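Local coordinates for YjeF-related protein (Enterococcus faecalis, PDB 2R3B) that probably catalyses the ADP-dependent dehydration of the S-form of hydrated NADH and NADPH, returning these damaged cofactors to use while ADP becomes AMP, at residues Asp267-Thr272 against Thr279-Ala284; Thr64-Asn69 against Gly234-Gly239; Ser180-Glu185 against Gln193-Lys198; Gly200-Leu205 against Thr210-Ala215. All blocks are in the same frame, centred on the assembly; numbering follows the deposited sequence.

Contact 1: Asp267-Thr272 against Thr279-Ala284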
loop_
_atom_site.group_PDB
_atom_site.type_symbol
_atom_site.label_atom_id
_atom_site.label_comp_id
_atom_site.label_asym_id
_atom_site.label_seq_id
_atom_site.Cartn_x
_atom_site.Cartn_y
_atom_site.Cartn_z
ATOM N N ASP B 267 -1.445 -19.531 15.456
ATOM C CA ASP B 267 -1.003 -20.923 15.475
ATOM C C ASP B 267 -1.256 -21.575 14.130
ATOM O O ASP B 267 -0.417 -22.331 13.645
ATOM C CB ASP B 267 -1.735 -21.692 16.572
ATOM C CG ASP B 267 -1.180 -21.425 17.954
ATOM O OD1 ASP B 267 -0.102 -20.789 18.104
ATOM O OD2 ASP B 267 -1.816 -21.887 18.937
ATOM N N ASP B 268 -2.408 -21.284 13.529
ATOM C CA ASP B 268 -2.749 -21.769 12.192
ATOM C C ASP B 268 -1.746 -21.255 11.150
ATOM O O ASP B 268 -1.270 -22.017 10.295
ATOM C CB ASP B 268 -4.178 -21.391 11.778
ATOM C CG ASP B 268 -5.237 -22.252 12.441
ATOM O OD1 ASP B 268 -4.848 -23.237 13.130
ATOM O OD2 ASP B 268 -6.443 -21.913 12.257
ATOM N N LEU B 269 -1.460 -19.950 11.188
ATOM C CA LEU B 269 -0.523 -19.389 10.218
ATOM C C LEU B 269 0.894 -19.946 10.372
ATOM O O LEU B 269 1.592 -20.104 9.387
ATOM C CB LEU B 269 -0.493 -17.866 10.308
ATOM C CG LEU B 269 -1.781 -17.183 9.880
ATOM C CD1 LEU B 269 -1.740 -15.684 10.246
ATOM C CD2 LEU B 269 -2.014 -17.376 8.418
ATOM N N ALA B 270 1.304 -20.239 11.607
ATOM C CA ALA B 270 2.634 -20.727 11.873
ATOM C C ALA B 270 2.848 -22.112 11.286
ATOM O O ALA B 270 3.984 -22.580 11.208
ATOM C CB ALA B 270 2.914 -20.725 13.380
ATOM N N LYS B 271 1.762 -22.791 10.916
ATOM C CA LYS B 271 1.901 -24.097 10.290
ATOM C C LYS B 271 2.580 -23.979 8.935
ATOM O O LYS B 271 3.278 -24.910 8.519
ATOM C CB LYS B 271 0.556 -24.771 10.118
ATOM C CG LYS B 271 -0.086 -25.220 11.445
ATOM C CD LYS B 271 -1.530 -25.676 11.167
ATOM C CE LYS B 271 -2.330 -25.888 12.475
ATOM N NZ LYS B 271 -3.821 -26.046 12.222
ATOM N N THR B 272 2.379 -22.836 8.268
ATOM C CA THR B 272 2.950 -22.595 6.954
ATOM C C THR B 272 4.055 -21.512 6.951
ATOM O O THR B 272 4.849 -21.486 6.021
ATOM C CB THR B 272 1.857 -22.176 5.964
ATOM O OG1 THR B 272 1.135 -21.049 6.470
ATOM C CG2 THR B 272 0.894 -23.327 5.720
ATOM N N THR B 279 0.233 -8.417 10.887
ATOM C CA THR B 279 -0.828 -7.947 10.033
ATOM C C THR B 279 -1.593 -9.080 9.360
ATOM O O THR B 279 -2.771 -8.904 9.053
ATOM C CB THR B 279 -0.319 -6.981 8.980
ATOM O OG1 THR B 279 0.669 -7.635 8.210
ATOM C CG2 THR B 279 0.302 -5.756 9.650
ATOM N N LYS B 280 -0.962 -10.253 9.173
ATOM C CA LYS B 280 -1.707 -11.421 8.649
ATOM C C LYS B 280 -2.754 -11.972 9.610
ATOM O O LYS B 280 -3.800 -12.499 9.169
ATOM C CB LYS B 280 -0.774 -12.565 8.249
ATOM C CG LYS B 280 -0.069 -12.310 6.962
ATOM C CD LYS B 280 0.771 -13.491 6.505
ATOM C CE LYS B 280 -0.087 -14.667 5.993
ATOM N NZ LYS B 280 0.699 -15.767 5.252
ATOM N N ILE B 281 -2.521 -11.830 10.922
ATOM C CA ILE B 281 -3.516 -12.224 11.894
ATOM C C ILE B 281 -4.712 -11.304 11.745
ATOM O O ILE B 281 -5.842 -11.751 11.637
ATOM C CB ILE B 281 -2.996 -12.188 13.335
ATOM C CG1 ILE B 281 -1.870 -13.236 13.511
ATOM C CG2 ILE B 281 -4.158 -12.414 14.349
ATOM C CD1 ILE B 281 -1.102 -13.114 14.860
ATOM N N SER B 282 -4.467 -10.007 11.699
ATOM C CA SER B 282 -5.585 -9.055 11.526
ATOM C C SER B 282 -6.413 -9.327 10.259
ATOM O O SER B 282 -7.660 -9.272 10.274
ATOM C CB SER B 282 -5.028 -7.620 11.524
ATOM O OG SER B 282 -4.416 -7.364 12.808
ATOM N N GLN B 283 -5.735 -9.577 9.141
ATOM C CA GLN B 283 -6.419 -9.738 7.852
ATOM C C GLN B 283 -7.283 -11.000 7.835
ATOM O O GLN B 283 -8.257 -11.072 7.125
ATOM C CB GLN B 283 -5.387 -9.721 6.721
ATOM C CG GLN B 283 -4.822 -8.312 6.507
ATOM C CD GLN B 283 -3.435 -8.246 5.862
ATOM O OE1 GLN B 283 -2.808 -9.276 5.507
ATOM N NE2 GLN B 283 -2.915 -7.006 5.753
ATOM N N ALA B 284 -6.936 -11.967 8.675
ATOM C CA ALA B 284 -7.700 -13.226 8.817
ATOM C C ALA B 284 -8.918 -13.128 9.715
ATOM O O ALA B 284 -9.767 -14.044 9.725
ATOM C CB ALA B 284 -6.805 -14.328 9.306
#
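Leu-269 sets one methyl, CD1, against the helix of Thr-279-Ala-284, in the notch between Lys-280 and Ile-281. CD1 lies 3.8 Å from Lys-280 CB and 4.0 Å from the backbone N of Ile-281, touching backbone as well as side chain. With CG of Leu-269 anti to its own carbonyl carbon (chi1 -67°), the branch heads for the facing helix, and the CA atoms of Leu-269 and Ile-281 stay 7.9 Å apart. Two consecutive helices of the ribokinase-like domain, 252-269 and 278-292, thus meet where the chain turns from one to the other; Val-276 of the connecting loop also packs on both Leu-269 and Ile-281. Ile-281 offers its CG1 branch, 4.1 Å from Leu-269 CD1, and rests further on Ile-265. Lys-280 works differently: its aliphatic chain crosses that of Leu-269 at a slant, its CE carbon coming to 4.1 Å from Leu-269 CD2. A bend at chi3 (72°) in this chain accompanies a salt bridge from NZ to Asp-273, which lies in the connecting loop. On the other segment, Lys-271 NZ reaches Asp-268 OD1 at 3.1 Å from above the carboxylate plane, and OD2 of the same acid meets Tyr-288.

Contact 2: Thr64-Asn69 against Gly234-Gly239. With EDO (1,2-ethanediol), chain L.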
loop_
_atom_site.group_PDB
_atom_site.type_symbol
_atom_site.label_atom_id
_atom_site.label_comp_id
_atom_site.label_asym_id
_atom_site.label_seq_id
_atom_site.Cartn_x
_atom_site.Cartn_y
_atom_site.Cartn_z
ATOM N N THR B 64 -4.635 -0.594 14.761
ATOM C CA THR B 64 -5.771 -0.083 13.974
ATOM C C THR B 64 -6.280 -1.128 13.008
ATOM O O THR B 64 -7.480 -1.357 12.934
ATOM C CB THR B 64 -5.351 1.204 13.249
ATOM O OG1 THR B 64 -4.914 2.147 14.246
ATOM C CG2 THR B 64 -6.514 1.777 12.401
ATOM N N GLU B 65 -5.393 -1.784 12.278
ATOM C CA GLU B 65 -5.814 -2.805 11.316
ATOM C C GLU B 65 -6.568 -3.949 12.044
ATOM O O GLU B 65 -7.568 -4.472 11.549
ATOM C CB GLU B 65 -4.593 -3.337 10.541
ATOM C CG GLU B 65 -4.977 -4.301 9.413
ATOM C CD GLU B 65 -3.933 -4.440 8.309
ATOM O OE1 GLU B 65 -2.736 -4.174 8.599
ATOM O OE2 GLU B 65 -4.335 -4.824 7.161
ATOM N N ALA B 66 -6.063 -4.338 13.213
ATOM C CA ALA B 66 -6.682 -5.398 14.034
ATOM C C ALA B 66 -8.085 -4.968 14.464
ATOM O O ALA B 66 -9.056 -5.733 14.373
ATOM C CB ALA B 66 -5.796 -5.678 15.293
ATOM N N CYS B 67 -8.203 -3.736 14.928
ATOM C CA CYS B 67 -9.497 -3.233 15.417
ATOM C C CYS B 67 -10.577 -3.177 14.327
ATOM O O CYS B 67 -11.691 -3.693 14.503
ATOM C CB CYS B 67 -9.286 -1.862 16.067
ATOM S SG CYS B 67 -10.719 -1.189 16.917
ATOM N N ILE B 68 -10.225 -2.604 13.179
ATOM C CA ILE B 68 -11.134 -2.531 12.038
ATOM C C ILE B 68 -11.534 -3.915 11.598
ATOM O O ILE B 68 -12.724 -4.218 11.474
ATOM C CB ILE B 68 -10.473 -1.807 10.867
ATOM C CG1 ILE B 68 -10.243 -0.339 11.261
ATOM C CG2 ILE B 68 -11.333 -1.913 9.593
ATOM C CD1 ILE B 68 -9.304 0.335 10.330
ATOM N N ASN B 69 -10.547 -4.781 11.390
ATOM C CA ASN B 69 -10.839 -6.132 10.926
ATOM C C ASN B 69 -11.607 -7.014 11.938
ATOM O O ASN B 69 -12.226 -7.994 11.553
ATOM C CB ASN B 69 -9.542 -6.832 10.538
ATOM C CG ASN B 69 -9.144 -6.568 9.131
ATOM O OD1 ASN B 69 -9.727 -7.164 8.215
ATOM N ND2 ASN B 69 -8.147 -5.692 8.925
ATOM N N GLY B 234 1.891 -7.969 19.864
ATOM C CA GLY B 234 1.172 -7.423 20.982
ATOM C C GLY B 234 0.272 -6.259 20.636
ATOM O O GLY B 234 -0.812 -6.124 21.188
ATOM N N ASP B 235 0.727 -5.401 19.728
ATOM C CA ASP B 235 -0.094 -4.302 19.204
ATOM C C ASP B 235 -1.354 -4.855 18.540
ATOM O O ASP B 235 -2.443 -4.298 18.664
ATOM C CB ASP B 235 0.689 -3.518 18.155
ATOM C CG ASP B 235 2.028 -3.000 18.700
ATOM O OD1 ASP B 235 2.073 -2.599 19.888
ATOM O OD2 ASP B 235 3.027 -3.030 17.946
ATOM N N THR B 236 -1.182 -5.927 17.787
ATOM C CA THR B 236 -2.303 -6.611 17.142
ATOM C C THR B 236 -3.323 -7.143 18.139
ATOM O O THR B 236 -4.552 -6.896 17.999
ATOM C CB THR B 236 -1.786 -7.686 16.178
ATOM O OG1 THR B 236 -0.978 -7.025 15.184
ATOM C CG2 THR B 236 -2.942 -8.409 15.478
ATOM N N LEU B 237 -2.838 -7.860 19.151
ATOM C CA LEU B 237 -3.724 -8.374 20.189
ATOM C C LEU B 237 -4.524 -7.260 20.853
ATOM O O LEU B 237 -5.722 -7.410 21.084
ATOM C CB LEU B 237 -2.922 -9.099 21.260
ATOM C CG LEU B 237 -3.721 -9.550 22.472
ATOM C CD1 LEU B 237 -4.913 -10.501 22.106
ATOM C CD2 LEU B 237 -2.777 -10.169 23.496
ATOM N N ALA B 238 -3.853 -6.159 21.183
ATOM C CA ALA B 238 -4.500 -5.042 21.877
ATOM C C ALA B 238 -5.640 -4.514 21.037
ATOM O O ALA B 238 -6.719 -4.210 21.565
ATOM C CB ALA B 238 -3.483 -3.933 22.195
ATOM N N GLY B 239 -5.437 -4.419 19.721
ATOM C CA GLY B 239 -6.482 -3.983 18.828
ATOM C C GLY B 239 -7.679 -4.910 18.725
ATOM O O GLY B 239 -8.815 -4.457 18.609
HETATM C C1 EDO L . 7.034 -1.482 16.145
HETATM O O1 EDO L . 6.786 -0.195 16.733
HETATM C C2 EDO L . 5.813 -2.363 16.380
HETATM O O2 EDO L . 5.566 -2.543 17.793
#
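The carbonyl oxygen of Glu-65, one residue before the Ala-66 that packs on Gly-239, is gripped twice: Asn-69 N and Asn-69 ND2 each reach Glu-65 O at 3.0 Å, from opposite faces of its plane. The side-chain bond, 157° at the hydrogen, lies close to the amide plane of Asn-69 and limits the rotation of that amide. This is helix-on-helix packing in the buried interior of a ribokinase-like domain, helix 57-70 running beside helix 233-247 with local axes 7.4 Å apart and crossing at -32°. Small residues permit that approach. Ala-66 CB sits 4.0 Å from Gly-239 CA, and as Gly-239 brings no side chain the backbones close until Cys-67 CA is 4.6 Å from Gly-239 CA. Thr-236, its CG2 methyl anti to the backbone N, places that methyl 4.0 Å from Ala-66 CB, while its OG1 bonds back to Gly-232 O. Helix 278-292 adds Ser-282, which touches both Ala-66 and Thr-236. Gly-234 and Asp-235, directly before Thr-236, are predicted to bind AMP and the hydrated nicotinamide substrate, respectively. A bound 1,2-ethanediol, probably from the crystallisation liquor, donates from its O2 to Asp-235 OD2 at 2.6 Å.

Contact 3: Ser180-Glu185 against Gln193-Lys198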
loop_
_atom_site.group_PDB
_atom_site.type_symbol
_atom_site.label_atom_id
_atom_site.label_comp_id
_atom_site.label_asym_id
_atom_site.label_seq_id
_atom_site.Cartn_x
_atom_site.Cartn_y
_atom_site.Cartn_z
ATOM N N SER B 180 2.947 -4.636 39.348
ATOM C CA SER B 180 2.563 -5.405 40.539
ATOM C C SER B 180 3.640 -5.461 41.617
ATOM O O SER B 180 3.359 -5.862 42.754
ATOM C CB SER B 180 2.249 -6.841 40.141
ATOM O OG SER B 180 3.413 -7.520 39.736
ATOM N N HIS B 181 4.865 -5.117 41.235
ATOM C CA HIS B 181 6.061 -5.274 42.070
ATOM C C HIS B 181 6.408 -6.731 42.358
ATOM O O HIS B 181 7.234 -7.001 43.224
ATOM C CB HIS B 181 5.946 -4.460 43.357
ATOM C CG HIS B 181 5.700 -3.009 43.105
ATOM N ND1 HIS B 181 4.466 -2.420 43.287
ATOM C CD2 HIS B 181 6.506 -2.047 42.602
ATOM C CE1 HIS B 181 4.536 -1.147 42.945
ATOM N NE2 HIS B 181 5.762 -0.896 42.523
ATOM N N LEU B 182 5.822 -7.661 41.608
ATOM C CA LEU B 182 6.191 -9.070 41.705
ATOM C C LEU B 182 7.359 -9.375 40.789
ATOM O O LEU B 182 7.221 -9.328 39.561
ATOM C CB LEU B 182 5.014 -9.983 41.338
ATOM C CG LEU B 182 3.807 -9.993 42.266
ATOM C CD1 LEU B 182 2.649 -10.694 41.608
ATOM C CD2 LEU B 182 4.152 -10.642 43.617
ATOM N N PRO B 183 8.527 -9.721 41.370
ATOM C CA PRO B 183 9.602 -10.259 40.549
ATOM C C PRO B 183 9.119 -11.481 39.811
ATOM O O PRO B 183 8.267 -12.203 40.321
ATOM C CB PRO B 183 10.672 -10.658 41.581
ATOM C CG PRO B 183 10.399 -9.820 42.753
ATOM C CD PRO B 183 8.913 -9.649 42.791
ATOM N N ILE B 184 9.666 -11.721 38.630
ATOM C CA ILE B 184 9.166 -12.778 37.755
ATOM C C ILE B 184 9.138 -14.126 38.463
ATOM O O ILE B 184 8.189 -14.899 38.311
ATOM C CB ILE B 184 9.964 -12.866 36.435
ATOM C CG1 ILE B 184 9.781 -11.569 35.620
ATOM C CG2 ILE B 184 9.488 -14.069 35.621
ATOM C CD1 ILE B 184 10.413 -11.589 34.223
ATOM N N GLU B 185 10.182 -14.398 39.241
ATOM C CA GLU B 185 10.211 -15.571 40.133
ATOM C C GLU B 185 8.987 -15.676 41.053
ATOM O O GLU B 185 8.511 -16.778 41.319
ATOM C CB GLU B 185 11.532 -15.655 40.952
ATOM C CG GLU B 185 12.271 -14.311 41.304
ATOM C CD GLU B 185 12.247 -13.924 42.792
ATOM O OE1 GLU B 185 11.724 -14.690 43.639
ATOM O OE2 GLU B 185 12.766 -12.829 43.114
ATOM N N GLN B 193 -2.916 -13.277 41.256
ATOM C CA GLN B 193 -4.314 -12.998 41.581
ATOM C C GLN B 193 -4.471 -11.948 42.679
ATOM O O GLN B 193 -5.369 -11.084 42.636
ATOM C CB GLN B 193 -5.027 -14.285 41.987
ATOM C CG GLN B 193 -6.504 -14.125 42.227
ATOM C CD GLN B 193 -7.279 -13.871 40.961
ATOM O OE1 GLN B 193 -7.710 -12.743 40.685
ATOM N NE2 GLN B 193 -7.457 -14.906 40.182
ATOM N N ARG B 194 -3.616 -12.022 43.682
ATOM C CA ARG B 194 -3.685 -11.067 44.781
ATOM C C ARG B 194 -3.415 -9.651 44.275
ATOM O O ARG B 194 -4.033 -8.679 44.722
ATOM C CB ARG B 194 -2.654 -11.442 45.830
ATOM C CG ARG B 194 -2.755 -10.622 47.109
ATOM C CD ARG B 194 -1.940 -11.240 48.256
ATOM N NE ARG B 194 -2.169 -12.684 48.374
ATOM C CZ ARG B 194 -1.277 -13.631 48.086
ATOM N NH1 ARG B 194 -0.057 -13.320 47.670
ATOM N NH2 ARG B 194 -1.610 -14.912 48.217
ATOM N N GLN B 195 -2.477 -9.537 43.349
ATOM C CA GLN B 195 -2.078 -8.225 42.846
ATOM C C GLN B 195 -3.119 -7.713 41.845
ATOM O O GLN B 195 -3.386 -6.509 41.780
ATOM C CB GLN B 195 -0.671 -8.269 42.262
ATOM C CG GLN B 195 0.436 -8.422 43.283
ATOM C CD GLN B 195 0.334 -7.389 44.374
ATOM O OE1 GLN B 195 0.298 -6.185 44.101
ATOM N NE2 GLN B 195 0.241 -7.849 45.620
ATOM N N GLN B 196 -3.752 -8.619 41.102
ATOM C CA GLN B 196 -4.961 -8.244 40.368
ATOM C C GLN B 196 -6.011 -7.652 41.290
ATOM O O GLN B 196 -6.623 -6.635 40.976
ATOM C CB GLN B 196 -5.594 -9.429 39.650
ATOM C CG GLN B 196 -6.898 -9.077 38.928
ATOM C CD GLN B 196 -8.116 -9.081 39.805
ATOM O OE1 GLN B 196 -8.199 -9.868 40.764
ATOM N NE2 GLN B 196 -9.097 -8.221 39.479
ATOM N N ALA B 197 -6.258 -8.330 42.413
ATOM C CA ALA B 197 -7.304 -7.925 43.345
ATOM C C ALA B 197 -7.036 -6.549 43.941
ATOM O O ALA B 197 -7.959 -5.758 44.135
ATOM C CB ALA B 197 -7.446 -8.973 44.465
ATOM N N LYS B 198 -5.777 -6.263 44.191
ATOM C CA LYS B 198 -5.358 -4.979 44.741
ATOM C C LYS B 198 -5.676 -3.832 43.785
ATOM O O LYS B 198 -6.133 -2.773 44.217
ATOM C CB LYS B 198 -3.860 -5.029 45.065
ATOM C CG LYS B 198 -3.272 -3.720 45.551
ATOM C CD LYS B 198 -1.846 -3.899 46.010
ATOM C CE LYS B 198 -1.253 -2.585 46.521
ATOM N NZ LYS B 198 0.124 -2.801 47.074
HETATM O O HOH W 1 1.805 -3.893 44.518
#
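Ser-180 and Leu-182 meet helix 189-199 chiefly at Gln-195, two residues along from Gln-193, whose side chain packs on Phe-213. Gln-195 points its CB at the incoming chain, 3.9 Å from Ser-180 CB, and the next carbon, CG, receives the CD1 methyl of Leu-182 at 3.6 Å. The glutamine chain bends at chi2 (-52°), which brings its amide carbon beside Ser-180 O and leaves the CG methylene for the leucine. Trp-176 of helix 173-180 packs on both Leu-182 and Gln-195, widening this apolar patch. Gln-196 faces the other way, its NE2 bonding to Ser-201 O, just before the following strand. Lys-198, fully extended, returns to the contact through water 1: NZ donates to the water at 3.2 Å, and the water donates to Ser-180 O at 3.1 Å. The same water lies in the ring plane of His-181, 3.3 Å from ND1. Ser-180 forms an ST turn, its OG accepting from Leu-182 N at 3.1 Å (159°) and also bonded to Trp-176 O, in this helix-to-helix connection of the ribokinase-like fold. Carbon-to-carbon packing therefore makes up much of the direct touch, and a water links Lys-198 to Ser-180 and His-181. Lys-198 NZ, 5.8 Å from His-181 ND1, would tend to disfavour a positive charge on that imidazole.

Contact 4: Gly200-Leu205 against Thr210-Ala215. With EDO (1,2-ethanediol), chain O.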
loop_
_atom_site.group_PDB
_atom_site.type_symbol
_atom_site.label_atom_id
_atom_site.label_comp_id
_atom_site.label_asym_id
_atom_site.label_seq_id
_atom_site.Cartn_x
_atom_site.Cartn_y
_atom_site.Cartn_z
ATOM N N GLY B 200 -8.065 -4.113 41.255
ATOM C CA GLY B 200 -9.477 -4.129 40.904
ATOM C C GLY B 200 -9.741 -4.112 39.405
ATOM O O GLY B 200 -10.852 -3.792 38.957
ATOM N N SER B 201 -8.718 -4.468 38.624
ATOM C CA SER B 201 -8.770 -4.407 37.164
ATOM C C SER B 201 -8.503 -5.776 36.577
ATOM O O SER B 201 -8.133 -6.705 37.293
ATOM C CB SER B 201 -7.703 -3.415 36.671
ATOM O OG SER B 201 -8.008 -2.111 37.151
ATOM N N THR B 202 -8.667 -5.909 35.265
ATOM C CA THR B 202 -8.345 -7.151 34.590
ATOM C C THR B 202 -6.890 -7.105 34.192
ATOM O O THR B 202 -6.389 -6.073 33.705
ATOM C CB THR B 202 -9.210 -7.334 33.349
ATOM O OG1 THR B 202 -10.592 -7.388 33.734
ATOM C CG2 THR B 202 -8.841 -8.610 32.601
ATOM N N ILE B 203 -6.190 -8.212 34.399
ATOM C CA ILE B 203 -4.801 -8.324 33.984
ATOM C C ILE B 203 -4.669 -9.426 32.941
ATOM O O ILE B 203 -4.879 -10.589 33.238
ATOM C CB ILE B 203 -3.818 -8.619 35.157
ATOM C CG1 ILE B 203 -4.090 -7.691 36.364
ATOM C CG2 ILE B 203 -2.357 -8.604 34.650
ATOM C CD1 ILE B 203 -3.921 -6.199 36.065
ATOM N N VAL B 204 -4.317 -9.050 31.705
ATOM C CA VAL B 204 -3.999 -10.011 30.659
ATOM C C VAL B 204 -2.487 -10.172 30.685
ATOM O O VAL B 204 -1.743 -9.322 30.177
ATOM C CB VAL B 204 -4.470 -9.541 29.266
ATOM C CG1 VAL B 204 -4.158 -10.579 28.205
ATOM C CG2 VAL B 204 -5.950 -9.191 29.278
ATOM N N LEU B 205 -2.019 -11.234 31.349
ATOM C CA LEU B 205 -0.595 -11.401 31.592
ATOM C C LEU B 205 -0.046 -12.218 30.451
ATOM O O LEU B 205 -0.208 -13.441 30.389
ATOM C CB LEU B 205 -0.331 -12.051 32.960
ATOM C CG LEU B 205 1.134 -12.316 33.316
ATOM C CD1 LEU B 205 1.970 -11.020 33.191
ATOM C CD2 LEU B 205 1.225 -12.943 34.726
ATOM N N THR B 210 -0.715 -17.174 27.743
ATOM C CA THR B 210 -1.297 -16.021 28.376
ATOM C C THR B 210 -2.360 -16.421 29.400
ATOM O O THR B 210 -3.120 -17.357 29.170
ATOM C CB THR B 210 -1.821 -15.082 27.299
ATOM O OG1 THR B 210 -0.685 -14.572 26.570
ATOM C CG2 THR B 210 -2.659 -13.905 27.863
ATOM N N THR B 211 -2.382 -15.701 30.519
ATOM C CA THR B 211 -3.304 -15.920 31.621
ATOM C C THR B 211 -4.036 -14.636 31.909
ATOM O O THR B 211 -3.427 -13.555 31.954
ATOM C CB THR B 211 -2.565 -16.392 32.898
ATOM O OG1 THR B 211 -1.642 -17.442 32.556
ATOM C CG2 THR B 211 -3.568 -16.923 33.952
ATOM N N ILE B 212 -5.345 -14.740 32.077
ATOM C CA ILE B 212 -6.175 -13.574 32.377
ATOM C C ILE B 212 -6.709 -13.655 33.805
ATOM O O ILE B 212 -7.476 -14.575 34.140
ATOM C CB ILE B 212 -7.339 -13.420 31.378
ATOM C CG1 ILE B 212 -6.829 -13.467 29.929
ATOM C CG2 ILE B 212 -8.152 -12.140 31.653
ATOM C CD1 ILE B 212 -7.922 -13.677 28.943
ATOM N N PHE B 213 -6.296 -12.688 34.616
ATOM C CA PHE B 213 -6.746 -12.535 36.009
ATOM C C PHE B 213 -7.816 -11.464 36.094
ATOM O O PHE B 213 -7.690 -10.385 35.526
ATOM C CB PHE B 213 -5.569 -12.183 36.913
ATOM C CG PHE B 213 -4.543 -13.261 36.960
ATOM C CD1 PHE B 213 -4.735 -14.355 37.789
ATOM C CD2 PHE B 213 -3.435 -13.246 36.132
ATOM C CE1 PHE B 213 -3.806 -15.386 37.804
ATOM C CE2 PHE B 213 -2.510 -14.271 36.150
ATOM C CZ PHE B 213 -2.706 -15.349 36.989
ATOM N N HIS B 214 -8.850 -11.750 36.865
ATOM C CA HIS B 214 -9.967 -10.839 37.041
ATOM C C HIS B 214 -10.729 -11.269 38.312
ATOM O O HIS B 214 -10.220 -12.061 39.111
ATOM C CB HIS B 214 -10.857 -10.930 35.808
ATOM C CG HIS B 214 -11.453 -12.286 35.597
ATOM N ND1 HIS B 214 -12.809 -12.519 35.695
ATOM C CD2 HIS B 214 -10.886 -13.476 35.291
ATOM C CE1 HIS B 214 -13.051 -13.796 35.466
ATOM N NE2 HIS B 214 -11.904 -14.401 35.213
ATOM N N ALA B 215 -11.929 -10.729 38.491
ATOM C CA ALA B 215 -12.716 -10.987 39.712
ATOM C C ALA B 215 -13.200 -12.426 39.845
ATOM O O ALA B 215 -13.507 -12.863 40.952
ATOM C CB ALA B 215 -13.873 -10.010 39.813
HETATM C C1 EDO O . -12.072 -6.227 37.163
HETATM O O1 EDO O . -13.425 -5.904 36.837
HETATM C C2 EDO O . -11.808 -7.682 36.815
HETATM O O2 EDO O . -13.060 -8.388 36.966
HETATM O O HOH W 2 0.964 -15.603 31.426
#
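Strands 202-205 and 211-213 run antiparallel, 167° between their directions and 4.7 Å between axes, as a beta hairpin in the mixed sheet of the ribokinase-like fold. Ile-203 and Phe-213 form a hydrogen-bonded pair, with Ile-203 N to Phe-213 O at 2.9 Å (171°) and Phe-213 N returning to Ile-203 O. Leu-205 and Thr-211 repeat the pattern: Leu-205 N meets Thr-211 O nearly head-on at 2.8 Å, and Thr-211 N closes the ring on Leu-205 O. Between them Val-204 and Ile-212 are a non-hydrogen-bonded pair. Further backbone bonds tie Val-204 to Phe-169 and Ile-212 to Phe-219, so each strand has a neighbour on its far edge.

The face carrying Ile-203, Leu-205, Thr-211 and Phe-213 looks to helix 189-199. There Leu-205 CD2 approaches the phenyl ring obliquely, 4.2 Å from Phe-213 CE2, and Gln-196 and Asn-192 pack on the same ring. The face of Val-204 and Ile-212 is covered by helix 252-269. Val-204 CG1, anti to its backbone N (chi1 -178°), reaches diagonally across to Thr-210 CG2 on the neighbouring segment at 3.7 Å, and Thr-202 CG2 similarly meets Ile-212 CG2. Water 2 donates to Leu-205 O at 2.7 Å. At the end where strand 202-205 begins and strand 211-213 ends, a 1,2-ethanediol lodges beside Thr-202 and His-214, its O2 accepting from Ala-215 N at 3.0 Å.

Overall arrangement
The four contacts fall into two neighbouring pairs. Contacts 1 and 2 have centres 13 Å apart, and helix 278-292 of contact 1 packs on the helices of contact 2: Gln-283 NE2 probably bonds to Glu-65 OE2 at 3.0 Å. Contacts 3 and 4, centres 11 Å apart, are joined where helix 189-199 leads into strand 202-205. Both of the latter lie within the long loop that contact 2 closes, and the nearest atoms of contacts 2 and 4 are about 5 Å apart. Contact 2 holds Gly-234 and Asp-235 of the predicted nucleotide and substrate sites. The side chain of Ile-281 in contact 1 is about 9 Å from Gly-234, and the side chains of Leu-205 in contact 4 and of His-172, a predicted substrate-binding residue, are about 6 Å apart.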